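Local coordinates for protein uncharacterized N-acetyltransferase D2E76_00625 (Mycobacteroides abscessus, PDB 6YCA) that probably transfers an acetyl group from acetyl coenzyme A to an amine, as a GCN5-related N-acetyltransferase of the Eis type that cannot modify aminoglycosides, at residues Ser371-Glu383 against Ile396-Pro409. Sequence-based numbering, arbitrary orientation.
Sequences SVYLGGNTWTRLE and IRAADALFSTGTQP. With SO4 (sulfate ion), chain J; SO4 (sulfate ion), chain B.
Asp-400, on helix 396-403, reaches the start of helix 379-383 and grips it with both carboxylate oxygens. Asp-400 OD1 accepts the backbone N-H of Trp-379 through its syn lone pair (Trp-379 N to Asp-400 OD1 2.6 Å, N-H...O 157°). Asp-400 OD2 takes the hydroxyl of Thr-380 nearly along its own C-O bond (Thr-380 OG1 to Asp-400 OD2 2.6 Å). The backbone N of Thr-380 adds a weak bond to the same oxygen. Thr-380 OG1 can reach it because chi1 of -49° sets the hydroxyl beside its own backbone N. Both N-H groups belong to the first turn after the N-cap residue Thr-378, so the helix dipole probably favours the charged carboxylate.

Next to these bonds, the Trp-379 indole is a knob in a hole formed by Ile-396, Ala-399, Asp-400 and Phe-403. The Ala-399 methyl makes a CH-pi contact over the five-membered ring (CB to centroid 3.8 Å). Val-372 CG1 lies over the opposite face, toward the rim, and loosely touches Phe-403. The indole edge, NE1 foremost, meets the face of Phe-403 in a T-shaped pair with planes at 85°. At the far end, the aliphatic Ile-396 lies against the carboxylate of Glu-383 (Ile-396 CG1 to Glu-383 OE1 3.5 Å).

After Phe-403 the chain passes the Leu-374 to Gly-376 turn. Pro-409 packs its ring on Leu-374 CB and the Gly-376 backbone, Pro-409 CD lying 3.4 Å from Gly-376 N, while Thr-405, whose hydroxyl bonds Thr-407 O, lies beside Gly-375, which has positive phi.

Trp-379 also packs on Ile-362 and Val-388, in strands of the domain's sheet, and Thr-378 OG1 bonds Gly-406 O of the second subunit, a pairing that recurs reciprocally. The axes of segments 379-383 and 396-403 approach to 9.6 Å; the two helices thus pack together on the sheet of the C-terminal sterol carrier protein-like domain, beside a subunit interface.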
# COMPACT_ATOMS: atom_id res chain seq x y z
N SER A 371 13.24 19.52 30.86
CA SER A 371 12.33 18.44 30.50
C SER A 371 11.34 18.15 31.63
O SER A 371 10.18 17.80 31.38
CB SER A 371 13.11 17.18 30.12
OG SER A 371 13.91 17.42 28.98
N VAL A 372 11.80 18.29 32.88
CA VAL A 372 10.93 18.08 34.04
C VAL A 372 10.10 19.32 34.37
O VAL A 372 9.03 19.19 34.97
CB VAL A 372 11.78 17.74 35.27
CG1 VAL A 372 10.90 17.29 36.43
CG2 VAL A 372 12.80 16.69 34.94
N TYR A 373 10.57 20.50 33.97
CA TYR A 373 10.07 21.74 34.55
C TYR A 373 8.56 21.90 34.38
O TYR A 373 7.87 22.39 35.28
CB TYR A 373 10.81 22.95 33.96
CG TYR A 373 10.30 24.26 34.49
CD1 TYR A 373 10.66 24.71 35.75
CD2 TYR A 373 9.43 25.04 33.75
CE1 TYR A 373 10.18 25.90 36.25
CE2 TYR A 373 8.94 26.24 34.24
CZ TYR A 373 9.33 26.67 35.49
OH TYR A 373 8.85 27.85 35.99
N LEU A 374 8.02 21.48 33.23
CA LEU A 374 6.61 21.69 32.93
C LEU A 374 5.73 20.53 33.37
O LEU A 374 4.51 20.59 33.15
CB LEU A 374 6.42 21.97 31.44
CG LEU A 374 7.00 23.31 30.97
CD1 LEU A 374 6.74 23.52 29.48
CD2 LEU A 374 6.45 24.47 31.80
N GLY A 375 6.30 19.50 33.99
CA GLY A 375 5.54 18.34 34.40
C GLY A 375 5.43 17.26 33.35
O GLY A 375 4.74 16.26 33.59
N GLY A 376 6.08 17.43 32.20
CA GLY A 376 6.05 16.45 31.14
C GLY A 376 6.98 15.28 31.31
O GLY A 376 6.94 14.35 30.50
N ASN A 377 7.82 15.31 32.34
CA ASN A 377 8.71 14.20 32.66
C ASN A 377 8.90 14.18 34.17
O ASN A 377 8.73 15.20 34.85
CB ASN A 377 10.08 14.34 31.99
CG ASN A 377 9.99 14.24 30.48
OD1 ASN A 377 10.13 13.16 29.91
ND2 ASN A 377 9.78 15.37 29.83
N THR A 378 9.26 13.02 34.69
CA THR A 378 9.51 12.88 36.11
C THR A 378 10.99 12.61 36.35
O THR A 378 11.74 12.24 35.43
CB THR A 378 8.67 11.75 36.72
OG1 THR A 378 9.02 10.50 36.10
CG2 THR A 378 7.20 12.03 36.52
N TRP A 379 11.41 12.80 37.60
CA TRP A 379 12.81 12.58 37.94
C TRP A 379 13.17 11.10 37.85
O TRP A 379 14.31 10.77 37.50
CB TRP A 379 13.09 13.12 39.34
CG TRP A 379 12.97 14.61 39.42
CD1 TRP A 379 11.91 15.32 39.91
CD2 TRP A 379 13.94 15.58 39.01
NE1 TRP A 379 12.16 16.67 39.83
CE2 TRP A 379 13.40 16.85 39.28
CE3 TRP A 379 15.22 15.49 38.45
CZ2 TRP A 379 14.09 18.03 39.00
CZ3 TRP A 379 15.90 16.66 38.17
CH2 TRP A 379 15.34 17.92 38.45
N THR A 380 12.23 10.21 38.14
CA THR A 380 12.54 8.78 38.10
C THR A 380 12.90 8.34 36.70
O THR A 380 13.87 7.60 36.50
CB THR A 380 11.36 7.96 38.62
OG1 THR A 380 10.90 8.49 39.86
CG2 THR A 380 11.78 6.51 38.81
N ARG A 381 12.13 8.77 35.70
CA ARG A 381 12.40 8.31 34.35
C ARG A 381 13.66 8.94 33.78
O ARG A 381 14.40 8.27 33.05
CB ARG A 381 11.18 8.52 33.46
CG ARG A 381 10.00 7.65 33.85
CD ARG A 381 10.37 6.18 33.80
NE ARG A 381 9.21 5.31 33.98
CZ ARG A 381 9.28 4.00 34.16
NH1 ARG A 381 10.47 3.39 34.18
NH2 ARG A 381 8.18 3.28 34.32
N LEU A 382 13.93 10.20 34.11
CA LEU A 382 15.17 10.81 33.65
C LEU A 382 16.38 10.20 34.36
O LEU A 382 17.45 10.05 33.77
CB LEU A 382 15.12 12.33 33.81
CG LEU A 382 14.25 13.04 32.77
CD1 LEU A 382 14.42 14.53 32.85
CD2 LEU A 382 14.54 12.54 31.37
N GLU A 383 16.22 9.85 35.65
CA GLU A 383 17.28 9.12 36.34
C GLU A 383 17.53 7.77 35.68
O GLU A 383 18.68 7.32 35.60
CB GLU A 383 16.90 8.91 37.81
CG GLU A 383 17.96 8.18 38.62
CD GLU A 383 17.40 7.57 39.89
OE1 GLU A 383 16.17 7.31 39.92
OE2 GLU A 383 18.18 7.36 40.85
N ILE A 396 15.09 11.05 44.84
CA ILE A 396 14.34 11.04 43.59
C ILE A 396 12.84 11.06 43.85
O ILE A 396 12.10 11.82 43.21
CB ILE A 396 14.75 9.84 42.72
CG1 ILE A 396 16.20 9.98 42.24
CG2 ILE A 396 13.78 9.70 41.55
CD1 ILE A 396 16.44 11.14 41.30
N ARG A 397 12.36 10.23 44.79
CA ARG A 397 10.93 10.25 45.07
C ARG A 397 10.48 11.55 45.72
O ARG A 397 9.40 12.06 45.41
CB ARG A 397 10.42 9.02 45.84
CG ARG A 397 10.42 7.71 45.05
CD ARG A 397 9.71 6.60 45.82
NE ARG A 397 9.56 5.38 45.03
CZ ARG A 397 10.46 4.41 44.99
NH1 ARG A 397 11.58 4.53 45.69
NH2 ARG A 397 10.26 3.32 44.25
N ALA A 398 11.30 12.11 46.61
CA ALA A 398 10.96 13.39 47.24
C ALA A 398 10.88 14.51 46.21
O ALA A 398 10.02 15.40 46.32
CB ALA A 398 11.99 13.73 48.33
N ALA A 399 11.78 14.51 45.24
CA ALA A 399 11.71 15.52 44.19
C ALA A 399 10.47 15.32 43.34
O ALA A 399 9.79 16.29 42.98
CB ALA A 399 12.96 15.46 43.31
N ASP A 400 10.15 14.07 43.00
CA ASP A 400 8.95 13.78 42.23
C ASP A 400 7.68 14.15 43.00
O ASP A 400 6.68 14.56 42.39
CB ASP A 400 8.91 12.32 41.79
CG ASP A 400 9.72 12.07 40.52
OD1 ASP A 400 9.77 12.97 39.66
OD2 ASP A 400 10.28 10.96 40.38
N ALA A 401 7.70 14.00 44.33
CA ALA A 401 6.55 14.41 45.13
C ALA A 401 6.31 15.91 45.02
O ALA A 401 5.16 16.37 44.97
CB ALA A 401 6.73 13.99 46.58
N LEU A 402 7.39 16.69 44.97
CA LEU A 402 7.28 18.15 44.87
C LEU A 402 6.81 18.57 43.48
O LEU A 402 5.92 19.41 43.35
CB LEU A 402 8.62 18.79 45.19
CG LEU A 402 9.02 18.90 46.66
CD1 LEU A 402 10.43 19.44 46.80
CD2 LEU A 402 8.03 19.75 47.43
N PHE A 403 7.42 18.00 42.44
CA PHE A 403 7.23 18.46 41.06
C PHE A 403 6.01 17.86 40.37
O PHE A 403 5.68 18.29 39.26
CB PHE A 403 8.48 18.16 40.23
CG PHE A 403 9.62 19.10 40.48
CD1 PHE A 403 10.32 19.07 41.67
CD2 PHE A 403 10.00 20.01 39.50
CE1 PHE A 403 11.37 19.93 41.89
CE2 PHE A 403 11.06 20.88 39.72
CZ PHE A 403 11.75 20.84 40.92
N SER A 404 5.33 16.90 40.99
CA SER A 404 4.24 16.19 40.32
C SER A 404 3.13 17.15 39.90
O SER A 404 2.85 18.14 40.58
CB SER A 404 3.65 15.14 41.27
OG SER A 404 3.05 15.74 42.41
N THR A 405 2.53 16.86 38.74
CA THR A 405 1.39 17.60 38.22
C THR A 405 0.32 16.63 37.75
O THR A 405 0.60 15.47 37.44
CB THR A 405 1.78 18.52 37.05
OG1 THR A 405 2.28 17.73 35.97
CG2 THR A 405 2.85 19.51 37.48
N GLY A 406 -0.92 17.12 37.67
CA GLY A 406 -2.03 16.28 37.29
C GLY A 406 -2.25 16.13 35.80
O GLY A 406 -2.84 15.15 35.34
N THR A 407 -1.78 17.11 35.03
CA THR A 407 -1.96 17.11 33.58
C THR A 407 -0.61 17.18 32.89
O THR A 407 0.31 17.85 33.37
CB THR A 407 -2.82 18.30 33.13
OG1 THR A 407 -2.17 19.53 33.48
CG2 THR A 407 -4.20 18.25 33.79
N GLN A 408 -0.50 16.49 31.77
CA GLN A 408 0.69 16.61 30.95
C GLN A 408 0.69 17.98 30.27
O GLN A 408 -0.34 18.42 29.75
CB GLN A 408 0.72 15.51 29.89
CG GLN A 408 1.13 14.16 30.44
CD GLN A 408 2.60 14.09 30.78
OE1 GLN A 408 3.45 14.39 29.94
NE2 GLN A 408 2.91 13.71 32.01
N PRO A 409 1.83 18.67 30.25
CA PRO A 409 1.88 19.99 29.61
C PRO A 409 1.74 19.86 28.11
O PRO A 409 2.09 18.84 27.51
CB PRO A 409 3.28 20.50 29.98
CG PRO A 409 4.08 19.25 30.13
CD PRO A 409 3.15 18.24 30.73
S SO4 J . -2.36 20.39 37.29
O1 SO4 J . -2.93 21.39 36.40
O2 SO4 J . -3.33 19.31 37.48
O3 SO4 J . -2.04 20.99 38.58
O4 SO4 J . -1.14 19.85 36.70
S SO4 B . 6.97 5.55 41.86
O1 SO4 B . 5.81 5.86 42.70
O2 SO4 B . 6.55 5.44 40.47
O3 SO4 B . 7.98 6.59 41.99
O4 SO4 B . 7.56 4.28 42.27